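Local coordinates for BH2621 protein (PDB 2QML) that is uncharacterised but has a GNAT fold and is probably an N-acyltransferase, perhaps one that transfers fatty acyl groups in siderophore biosynthesis, at residues A[11-16]-A[20-25]; A[83-88]-A[124-129]; A[158-163]-A[187-192]. All coordinates share one frame; numbering follows the deposited sequence. Where two conformers were deposited one is given.

In the fold
The three contacts follow one another along the chain and together show how an edge hairpin, a helix on the sheet and a helix-helix junction are joined in a GNAT fold. Contact 1 is the beta hairpin at the edge of the sheet, contact 2 sets helix 123-135 against a more central strand, and contact 3 ties the end of helix 152-160 to helix 183-194. The centres of contacts 1 and 2 are about 11 Å apart, and they touch where F24 CZ lies 3.5 Å from L126 O. Contacts 2 and 3, with centres about 14 Å apart, meet where L127 CD2 reaches C161 SG at 3.8 Å. Between contacts 1 and 3 the nearest atoms are about 7 Å apart, with helix 123-135 touching both.

Contact 1: residues A[11-16]-A[20-25]; sequences FEVFDH and KKLSFR
F11 and F24 lie side by side on one face of a two-stranded antiparallel hairpin, a clear case of how cross-strand neighbours share a sheet face. Backbone bonds hold the ladder at three hydrogen-bonded pairs, F11 with F24, V13 with L22 and D15 with K20, each bonded in both directions; F24 N to F11 O measures 2.8 Å. The phenyl planes are nearly parallel, at 19°, but displaced, with little overlap, and the contact rests on F24 CB, which sits over the F11 face, 3.9 Å from the centroid of that ring. F11 reaches this place because its CG stands between backbone N and carbonyl carbon (chi1 62°).

On the other face E12 can be followed outward. Its CB meets S23 CB at 3.9 Å, and E12 CG passes 3.5 Å from L22 O. CG is anti to the backbone N, and the chain stays extended beyond it (chi2 -179°), which brings CD beside the methylenes of K21 and E12 OE2 to 3.0 Å from K21 CD. The charged ends stop short of a salt bridge, with E12 OE2 4.2 Å from K21 NZ, so any attraction between them is probably modest.

Back beside the phenylalanines, V13 CG2 leans on L22 CB at 3.9 Å. D15 OD2 makes a salt bridge with K194 and a hydrogen bond with W193 at the end of helix 183-194, and D15 OD1 accepts from V18 N. Strand 20-26 continues the sheet by pairing with strand 70-77, while helix 123-135 lies against F11, D15 and F24.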
loop_
_atom_site.group_PDB
_atom_site.type_symbol
_atom_site.label_atom_id
_atom_site.label_comp_id
_atom_site.label_asym_id
_atom_site.label_seq_id
_atom_site.Cartn_x
_atom_site.Cartn_y
_atom_site.Cartn_z
ATOM N N PHE A 11 -3.989 -3.298 13.145
ATOM C CA PHE A 11 -2.890 -3.163 14.076
ATOM C C PHE A 11 -2.651 -1.723 14.447
ATOM O O PHE A 11 -3.097 -0.819 13.765
ATOM C CB PHE A 11 -1.608 -3.818 13.517
ATOM C CG PHE A 11 -1.097 -3.209 12.254
ATOM C CD1 PHE A 11 -1.538 -3.646 11.022
ATOM C CD2 PHE A 11 -0.178 -2.163 12.306
ATOM C CE1 PHE A 11 -1.009 -3.056 9.825
ATOM C CE2 PHE A 11 0.317 -1.588 11.133
ATOM C CZ PHE A 11 -0.095 -2.017 9.940
ATOM N N GLU A 12 -1.994 -1.524 15.568
ATOM C CA GLU A 12 -1.598 -0.211 16.042
ATOM C C GLU A 12 -0.179 -0.300 16.606
ATOM O O GLU A 12 0.128 -1.148 17.459
ATOM C CB GLU A 12 -2.573 0.363 17.054
ATOM C CG GLU A 12 -2.055 1.684 17.652
ATOM C CD GLU A 12 -2.944 2.295 18.681
ATOM O OE1 GLU A 12 -4.077 1.800 18.902
ATOM O OE2 GLU A 12 -2.450 3.251 19.349
ATOM N N VAL A 13 0.693 0.589 16.143
ATOM C CA VAL A 13 2.079 0.628 16.622
ATOM C C VAL A 13 2.491 2.053 16.911
ATOM O O VAL A 13 1.923 3.020 16.393
ATOM C CB VAL A 13 3.079 -0.003 15.623
ATOM C CG1 VAL A 13 2.709 -1.485 15.374
ATOM C CG2 VAL A 13 3.169 0.820 14.279
ATOM N N PHE A 14 3.477 2.188 17.781
ATOM C CA PHE A 14 4.123 3.462 17.993
ATOM C C PHE A 14 5.323 3.508 17.065
ATOM O O PHE A 14 5.988 2.491 16.854
ATOM C CB PHE A 14 4.605 3.624 19.416
ATOM C CG PHE A 14 5.110 4.996 19.709
ATOM C CD1 PHE A 14 4.236 6.050 19.799
ATOM C CD2 PHE A 14 6.452 5.226 19.918
ATOM C CE1 PHE A 14 4.688 7.300 20.075
ATOM C CE2 PHE A 14 6.926 6.491 20.228
ATOM C CZ PHE A 14 6.039 7.534 20.298
ATOM N N ASP A 15 5.568 4.655 16.451
ATOM C CA ASP A 15 6.826 4.835 15.707
ATOM C C ASP A 15 7.630 5.944 16.373
ATOM O O ASP A 15 7.249 7.112 16.353
ATOM C CB ASP A 15 6.608 5.124 14.243
ATOM C CG ASP A 15 7.912 5.144 13.501
ATOM O OD1 ASP A 15 8.589 6.183 13.515
ATOM O OD2 ASP A 15 8.312 4.093 12.984
ATOM N N HIS A 16 8.745 5.556 16.969
ATOM C CA HIS A 16 9.540 6.468 17.768
ATOM C C HIS A 16 10.329 7.433 16.876
ATOM O O HIS A 16 10.719 8.471 17.357
ATOM C CB HIS A 16 10.474 5.727 18.751
ATOM C CG HIS A 16 11.715 5.164 18.125
ATOM N ND1 HIS A 16 12.885 5.879 18.042
ATOM C CD2 HIS A 16 11.967 3.968 17.530
ATOM C CE1 HIS A 16 13.797 5.159 17.416
ATOM N NE2 HIS A 16 13.275 3.986 17.115
ATOM N N LYS A 20 4.888 9.174 16.516
ATOM C CA LYS A 20 3.479 9.106 16.234
ATOM C C LYS A 20 2.940 7.705 16.470
ATOM O O LYS A 20 3.670 6.713 16.399
ATOM C CB LYS A 20 3.205 9.390 14.767
ATOM C CG LYS A 20 3.695 10.676 14.194
ATOM C CD LYS A 20 2.989 11.847 14.758
ATOM C CE LYS A 20 3.562 13.081 14.107
ATOM N NZ LYS A 20 2.972 14.233 14.768
ATOM N N LYS A 21 1.637 7.646 16.741
ATOM C CA LYS A 21 0.866 6.414 16.812
ATOM C C LYS A 21 0.374 6.134 15.399
ATOM O O LYS A 21 -0.250 7.007 14.793
ATOM C CB LYS A 21 -0.303 6.623 17.783
ATOM C CG LYS A 21 -1.415 5.653 17.773
ATOM C CD LYS A 21 -2.611 6.194 18.641
ATOM C CE LYS A 21 -2.133 6.831 19.948
ATOM N NZ LYS A 21 -3.291 7.104 20.911
ATOM N N LEU A 22 0.682 4.950 14.885
ATOM C CA LEU A 22 0.225 4.511 13.577
ATOM C C LEU A 22 -0.829 3.451 13.800
ATOM O O LEU A 22 -0.618 2.478 14.516
ATOM C CB LEU A 22 1.352 3.894 12.772
ATOM C CG LEU A 22 2.673 4.671 12.708
ATOM C CD1 LEU A 22 3.617 3.939 11.757
ATOM C CD2 LEU A 22 2.443 6.108 12.327
ATOM N N SER A 23 -1.977 3.638 13.193
ATOM C CA SER A 23 -2.997 2.599 13.322
ATOM C C SER A 23 -3.706 2.338 11.996
ATOM O O SER A 23 -3.996 3.233 11.195
ATOM C CB SER A 23 -3.987 2.895 14.400
ATOM O OG SER A 23 -4.578 4.126 14.267
ATOM N N PHE A 24 -3.917 1.056 11.788
ATOM C CA PHE A 24 -4.513 0.529 10.554
ATOM C C PHE A 24 -5.739 -0.301 10.873
ATOM O O PHE A 24 -5.685 -1.218 11.708
ATOM C CB PHE A 24 -3.513 -0.352 9.834
ATOM C CG PHE A 24 -2.396 0.381 9.155
ATOM C CD1 PHE A 24 -1.345 0.892 9.900
ATOM C CD2 PHE A 24 -2.339 0.477 7.787
ATOM C CE1 PHE A 24 -0.257 1.537 9.278
ATOM C CE2 PHE A 24 -1.262 1.144 7.148
ATOM C CZ PHE A 24 -0.252 1.676 7.895
ATOM N N ARG A 25 -6.845 -0.004 10.216
ATOM C CA ARG A 25 -8.089 -0.697 10.429
ATOM C C ARG A 25 -8.686 -1.087 9.107
ATOM O O ARG A 25 -8.391 -0.492 8.088
ATOM C CB ARG A 25 -9.085 0.183 11.196
ATOM C CG ARG A 25 -9.518 1.483 10.518
ATOM C CD ARG A 25 -10.706 2.111 11.167
ATOM N NE ARG A 25 -11.111 3.367 10.541
ATOM C CZ ARG A 25 -11.877 3.440 9.460
ATOM N NH1 ARG A 25 -12.239 2.352 8.842
ATOM N NH2 ARG A 25 -12.221 4.615 8.957
#

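Contact 2: residues A[83-88]-A[124-129]; sequences SYWESY and YPLLLA
The W85 indole presents its edge, in plane, to S83 OG and to L127 CD1, while L126 CB and L127 N approach it obliquely; the phenyl ring of F24 also meets it, the two planes steeply inclined. This is helix-on-sheet packing within the GNAT fold, strand 80-89 carrying the tryptophan and helix 123-135 lying over it. The two short segments run in roughly the same direction, at 26°, with axes 11.3 Å apart, a gap bridged by the indole and the two leucines.

W85 crosses both leucines at about a right angle, and its six-membered ring does the touching. W85 CZ2 comes to 3.8 Å from L126 CB, its CH2 lies equally far from the backbone N of L127, and its CZ3 meets L127 CD1 at 4.0 Å. The CB of W85 points toward the helix; with CG anti to the carbonyl carbon, the six-membered ring meets L126 and L127. All four touching residues are buried, and L110 of the adjoining strand 106-112 packs on both W85 and L127.

The only polar group of the indole is satisfied within its own strand, two residues back, which also limits rotation of the ring: W85 NE1 donates to S83 OG at 2.8 Å, with the oxygen 14° out of the ring plane.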
loop_
_atom_site.group_PDB
_atom_site.type_symbol
_atom_site.label_atom_id
_atom_site.label_comp_id
_atom_site.label_asym_id
_atom_site.label_seq_id
_atom_site.Cartn_x
_atom_site.Cartn_y
_atom_site.Cartn_z
ATOM N N SER A 83 -4.683 7.670 4.849
ATOM C CA SER A 83 -4.123 6.779 3.850
ATOM C C SER A 83 -5.018 5.560 3.618
ATOM O O SER A 83 -5.756 5.101 4.503
ATOM C CB SER A 83 -2.693 6.391 4.238
ATOM O OG SER A 83 -2.667 5.712 5.467
ATOM N N TYR A 84 -4.957 5.054 2.408
ATOM C CA TYR A 84 -5.758 3.925 1.962
ATOM C C TYR A 84 -4.780 2.890 1.399
ATOM O O TYR A 84 -3.842 3.245 0.677
ATOM C CB TYR A 84 -6.854 4.374 0.975
ATOM C CG TYR A 84 -7.571 3.268 0.224
ATOM C CD1 TYR A 84 -8.653 2.570 0.787
ATOM C CD2 TYR A 84 -7.185 2.919 -1.059
ATOM C CE1 TYR A 84 -9.322 1.577 0.088
ATOM C CE2 TYR A 84 -7.858 1.953 -1.750
ATOM C CZ TYR A 84 -8.904 1.266 -1.154
ATOM O OH TYR A 84 -9.561 0.292 -1.851
ATOM N N TRP A 85 -5.088 1.636 1.684
ATOM C CA TRP A 85 -4.221 0.523 1.396
ATOM C C TRP A 85 -5.015 -0.671 0.893
ATOM O O TRP A 85 -6.096 -0.999 1.414
ATOM C CB TRP A 85 -3.423 0.105 2.669
ATOM C CG TRP A 85 -2.759 1.242 3.352
ATOM C CD1 TRP A 85 -3.369 2.218 4.118
ATOM C CD2 TRP A 85 -1.388 1.598 3.262
ATOM N NE1 TRP A 85 -2.474 3.090 4.517
ATOM C CE2 TRP A 85 -1.240 2.798 4.009
ATOM C CE3 TRP A 85 -0.266 1.043 2.640
ATOM C CZ2 TRP A 85 -0.013 3.443 4.161
ATOM C CZ3 TRP A 85 0.953 1.658 2.819
ATOM C CH2 TRP A 85 1.066 2.849 3.561
ATOM N N GLU A 86 -4.504 -1.312 -0.152
ATOM C CA GLU A 86 -5.027 -2.589 -0.609
ATOM C C GLU A 86 -3.851 -3.569 -0.486
ATOM O O GLU A 86 -2.863 -3.480 -1.166
ATOM C CB GLU A 86 -5.585 -2.510 -2.020
ATOM C CG GLU A 86 -6.757 -1.592 -2.147
ATOM C CD GLU A 86 -7.231 -1.384 -3.582
ATOM O OE1 GLU A 86 -6.577 -1.894 -4.533
ATOM O OE2 GLU A 86 -8.274 -0.690 -3.756
ATOM N N SER A 87 -4.005 -4.517 0.398
ATOM C CA SER A 87 -3.078 -5.638 0.622
ATOM C C SER A 87 -3.646 -6.893 -0.082
ATOM O O SER A 87 -4.787 -7.302 0.163
ATOM C CB SER A 87 -2.910 -5.851 2.112
ATOM O OG SER A 87 -2.165 -6.996 2.374
ATOM N N TYR A 88 -2.863 -7.559 -0.944
ATOM C CA TYR A 88 -3.397 -8.674 -1.714
ATOM C C TYR A 88 -2.413 -9.819 -1.923
ATOM O O TYR A 88 -1.221 -9.656 -1.708
ATOM C CB TYR A 88 -3.924 -8.152 -3.070
ATOM C CG TYR A 88 -2.847 -7.550 -3.971
ATOM C CD1 TYR A 88 -2.176 -8.346 -4.869
ATOM C CD2 TYR A 88 -2.540 -6.177 -3.943
ATOM C CE1 TYR A 88 -1.168 -7.812 -5.687
ATOM C CE2 TYR A 88 -1.527 -5.653 -4.777
ATOM C CZ TYR A 88 -0.888 -6.484 -5.640
ATOM O OH TYR A 88 0.114 -6.010 -6.495
ATOM N N TYR A 124 6.955 6.770 4.860
ATOM C CA TYR A 124 7.928 5.753 5.306
ATOM C C TYR A 124 7.516 4.965 6.528
ATOM O O TYR A 124 7.428 3.737 6.449
ATOM C CB TYR A 124 9.293 6.401 5.538
ATOM C CG TYR A 124 9.939 6.820 4.280
ATOM C CD1 TYR A 124 10.529 5.876 3.452
ATOM C CD2 TYR A 124 9.952 8.155 3.896
ATOM C CE1 TYR A 124 11.111 6.249 2.275
ATOM C CE2 TYR A 124 10.561 8.537 2.711
ATOM C CZ TYR A 124 11.131 7.562 1.915
ATOM O OH TYR A 124 11.744 7.929 0.728
ATOM N N PRO A 125 7.225 5.623 7.660
ATOM C CA PRO A 125 6.809 4.808 8.822
ATOM C C PRO A 125 5.529 3.989 8.573
ATOM O O PRO A 125 5.383 2.870 9.090
ATOM C CB PRO A 125 6.619 5.859 9.942
ATOM C CG PRO A 125 6.425 7.165 9.238
ATOM C CD PRO A 125 7.316 7.050 8.019
ATOM N N LEU A 126 4.601 4.539 7.799
ATOM C CA LEU A 126 3.361 3.830 7.489
ATOM C C LEU A 126 3.612 2.601 6.631
ATOM O O LEU A 126 3.144 1.506 6.945
ATOM C CB LEU A 126 2.390 4.735 6.783
ATOM C CG LEU A 126 1.719 5.803 7.630
ATOM C CD1 LEU A 126 1.117 6.917 6.729
ATOM C CD2 LEU A 126 0.679 5.174 8.598
ATOM N N LEU A 127 4.333 2.784 5.531
ATOM C CA LEU A 127 4.648 1.674 4.655
ATOM C C LEU A 127 5.483 0.608 5.376
ATOM O O LEU A 127 5.192 -0.588 5.218
ATOM C CB LEU A 127 5.346 2.187 3.392
ATOM C CG LEU A 127 5.751 1.095 2.421
ATOM C CD1 LEU A 127 4.571 0.300 1.826
ATOM C CD2 LEU A 127 6.676 1.722 1.256
ATOM N N LEU A 128 6.477 1.007 6.159
ATOM C CA LEU A 128 7.296 0.049 6.879
ATOM C C LEU A 128 6.437 -0.742 7.838
ATOM O O LEU A 128 6.611 -1.956 7.952
ATOM C CB LEU A 128 8.429 0.767 7.590
ATOM C CG LEU A 128 9.531 1.351 6.702
ATOM C CD1 LEU A 128 10.447 2.183 7.556
ATOM C CD2 LEU A 128 10.325 0.321 5.985
ATOM N N ALA A 129 5.488 -0.081 8.511
ATOM C CA ALA A 129 4.606 -0.793 9.463
ATOM C C ALA A 129 3.722 -1.862 8.807
ATOM O O ALA A 129 3.638 -3.017 9.272
ATOM C CB ALA A 129 3.733 0.221 10.281
#

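Contact 3: residues A[158-163]-A[187-192]; sequences FKKCGF and EKRWSD
A Schellman motif closes helix 152-160, and R189 of helix 183-194 reaches across to bond to its last helical residue, K160. Within the motif F163 N bonds to F158 O and G162 N to K159 O, with G162 at positive phi as the C-prime residue, a backbone shape that suits glycine.

The K160 carbonyl oxygen is gripped side-on by the guanidinium. R189 NE donates to K160 O at 2.8 Å and R189 NH2 to the same oxygen at 2.9 Å. The acceptor lies only 5° out of the guanidinium plane. NH2 approaches in the carbonyl plane on a lone pair, whereas NE is tilted 25° from it. R189 CB and CG pass 4.0 Å from C161 O and G162 N respectively; bends at chi2 and chi3 then turn the guanidinium onto K160 O.

R189 NH1 forms a salt bridge with D192 OD2 at 2.9 Å, one turn along its own helix, and NH2 has a second partner in the terminal carboxylate of F198. Two carboxylates thus probably balance the arginine's charge and hold its guanidinium in place. That positive charge would be expected to interact favourably with the negative end of the helix dipole at K160 O, while the neighbouring C161 O is buried without a partner.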
loop_
_atom_site.group_PDB
_atom_site.type_symbol
_atom_site.label_atom_id
_atom_site.label_comp_id
_atom_site.label_asym_id
_atom_site.label_seq_id
_atom_site.Cartn_x
_atom_site.Cartn_y
_atom_site.Cartn_z
ATOM N N PHE A 158 9.714 3.227 -2.428
ATOM C CA PHE A 158 9.793 1.769 -2.470
ATOM C C PHE A 158 11.256 1.320 -2.440
ATOM O O PHE A 158 11.620 0.443 -1.660
ATOM C CB PHE A 158 9.044 1.159 -3.663
ATOM C CG PHE A 158 7.539 1.135 -3.543
ATOM C CD1 PHE A 158 6.940 0.555 -2.440
ATOM C CD2 PHE A 158 6.700 1.631 -4.551
ATOM C CE1 PHE A 158 5.560 0.481 -2.350
ATOM C CE2 PHE A 158 5.327 1.555 -4.461
ATOM C CZ PHE A 158 4.752 1.017 -3.353
ATOM N N LYS A 159 12.125 1.910 -3.255
ATOM C CA LYS A 159 13.540 1.530 -3.216
ATOM C C LYS A 159 14.143 1.712 -1.821
ATOM O O LYS A 159 14.883 0.858 -1.346
ATOM C CB LYS A 159 14.349 2.345 -4.223
ATOM C CG LYS A 159 14.155 1.928 -5.658
ATOM C CD LYS A 159 14.992 2.806 -6.594
ATOM C CE LYS A 159 14.664 2.493 -8.050
ATOM N NZ LYS A 159 15.306 3.464 -8.978
ATOM N N LYS A 160 13.817 2.827 -1.160
ATOM C CA LYS A 160 14.341 3.126 0.168
ATOM C C LYS A 160 13.878 2.095 1.173
ATOM O O LYS A 160 14.577 1.854 2.163
ATOM C CB LYS A 160 13.931 4.531 0.588
ATOM C CG LYS A 160 14.795 5.640 -0.042
ATOM C CD LYS A 160 15.825 6.280 0.919
ATOM C CE LYS A 160 15.076 7.085 2.041
ATOM N NZ LYS A 160 15.844 8.152 2.765
ATOM N N CYS A 161 12.722 1.478 0.940
ATOM C CA CYS A 161 12.201 0.417 1.812
ATOM C C CYS A 161 12.636 -0.998 1.452
ATOM O O CYS A 161 12.164 -1.942 2.077
ATOM C CB CYS A 161 10.686 0.484 1.886
ATOM S SG CYS A 161 10.193 2.065 2.593
ATOM N N GLY A 162 13.528 -1.154 0.475
ATOM C CA GLY A 162 14.061 -2.467 0.144
ATOM C C GLY A 162 13.625 -3.051 -1.191
ATOM O O GLY A 162 14.167 -4.067 -1.597
ATOM N N PHE A 163 12.660 -2.422 -1.847
ATOM C CA PHE A 163 12.173 -2.888 -3.154
ATOM C C PHE A 163 13.230 -2.700 -4.228
ATOM O O PHE A 163 13.903 -1.653 -4.293
ATOM C CB PHE A 163 10.893 -2.176 -3.609
ATOM C CG PHE A 163 9.661 -2.559 -2.851
ATOM C CD1 PHE A 163 9.385 -2.029 -1.593
ATOM C CD2 PHE A 163 8.757 -3.465 -3.399
ATOM C CE1 PHE A 163 8.247 -2.406 -0.892
ATOM C CE2 PHE A 163 7.607 -3.800 -2.713
ATOM C CZ PHE A 163 7.367 -3.280 -1.469
ATOM N N GLU A 187 13.721 -6.513 6.448
ATOM C CA GLU A 187 14.013 -6.504 7.891
ATOM C C GLU A 187 15.257 -5.658 8.185
ATOM O O GLU A 187 15.283 -4.957 9.189
ATOM C CB GLU A 187 14.171 -7.922 8.469
ATOM C CG GLU A 187 14.242 -8.011 10.036
ATOM C CD GLU A 187 12.915 -7.796 10.784
ATOM O OE1 GLU A 187 11.950 -7.352 10.139
ATOM O OE2 GLU A 187 12.866 -8.048 12.021
ATOM N N LYS A 188 16.264 -5.720 7.320
ATOM C CA LYS A 188 17.456 -4.867 7.457
ATOM C C LYS A 188 17.037 -3.369 7.348
ATOM O O LYS A 188 17.468 -2.578 8.185
ATOM C CB LYS A 188 18.543 -5.252 6.453
ATOM C CG LYS A 188 19.809 -4.334 6.392
ATOM C CD LYS A 188 20.498 -4.198 7.763
ATOM N N ARG A 189 16.203 -3.000 6.372
ATOM C CA ARG A 189 15.770 -1.612 6.199
ATOM C C ARG A 189 14.874 -1.166 7.334
ATOM O O ARG A 189 15.001 -0.043 7.811
ATOM C CB ARG A 189 15.080 -1.403 4.832
ATOM C CG ARG A 189 16.029 -1.615 3.614
ATOM C CD ARG A 189 17.227 -0.668 3.707
ATOM N NE ARG A 189 16.785 0.706 3.523
ATOM C CZ ARG A 189 17.343 1.803 4.025
ATOM N NH1 ARG A 189 18.379 1.760 4.868
ATOM N NH2 ARG A 189 16.818 2.977 3.694
ATOM N N TRP A 190 14.011 -2.051 7.808
ATOM C CA TRP A 190 13.122 -1.750 8.945
ATOM C C TRP A 190 13.960 -1.519 10.184
ATOM O O TRP A 190 13.704 -0.579 10.940
ATOM C CB TRP A 190 12.119 -2.889 9.110
ATOM C CG TRP A 190 11.108 -2.715 10.167
ATOM C CD1 TRP A 190 9.899 -2.116 10.055
ATOM C CD2 TRP A 190 11.208 -3.179 11.518
ATOM N NE1 TRP A 190 9.201 -2.194 11.270
ATOM C CE2 TRP A 190 10.014 -2.809 12.184
ATOM C CE3 TRP A 190 12.182 -3.874 12.223
ATOM C CZ2 TRP A 190 9.766 -3.146 13.494
ATOM C CZ3 TRP A 190 11.954 -4.161 13.565
ATOM C CH2 TRP A 190 10.751 -3.816 14.166
ATOM N N SER A 191 14.965 -2.361 10.393
ATOM C CA SER A 191 15.871 -2.185 11.526
ATOM C C SER A 191 16.702 -0.893 11.389
ATOM O O SER A 191 16.865 -0.182 12.370
ATOM C CB SER A 191 16.747 -3.422 11.681
ATOM O OG SER A 191 15.908 -4.530 11.924
ATOM N N ASP A 192 17.204 -0.588 10.195
ATOM C CA ASP A 192 17.890 0.697 9.951
ATOM C C ASP A 192 16.986 1.873 10.380
ATOM O O ASP A 192 17.434 2.807 11.053
ATOM C CB ASP A 192 18.236 0.916 8.478
ATOM C CG ASP A 192 19.328 -0.022 7.949
ATOM O OD1 ASP A 192 20.106 -0.548 8.762
ATOM O OD2 ASP A 192 19.402 -0.216 6.704
#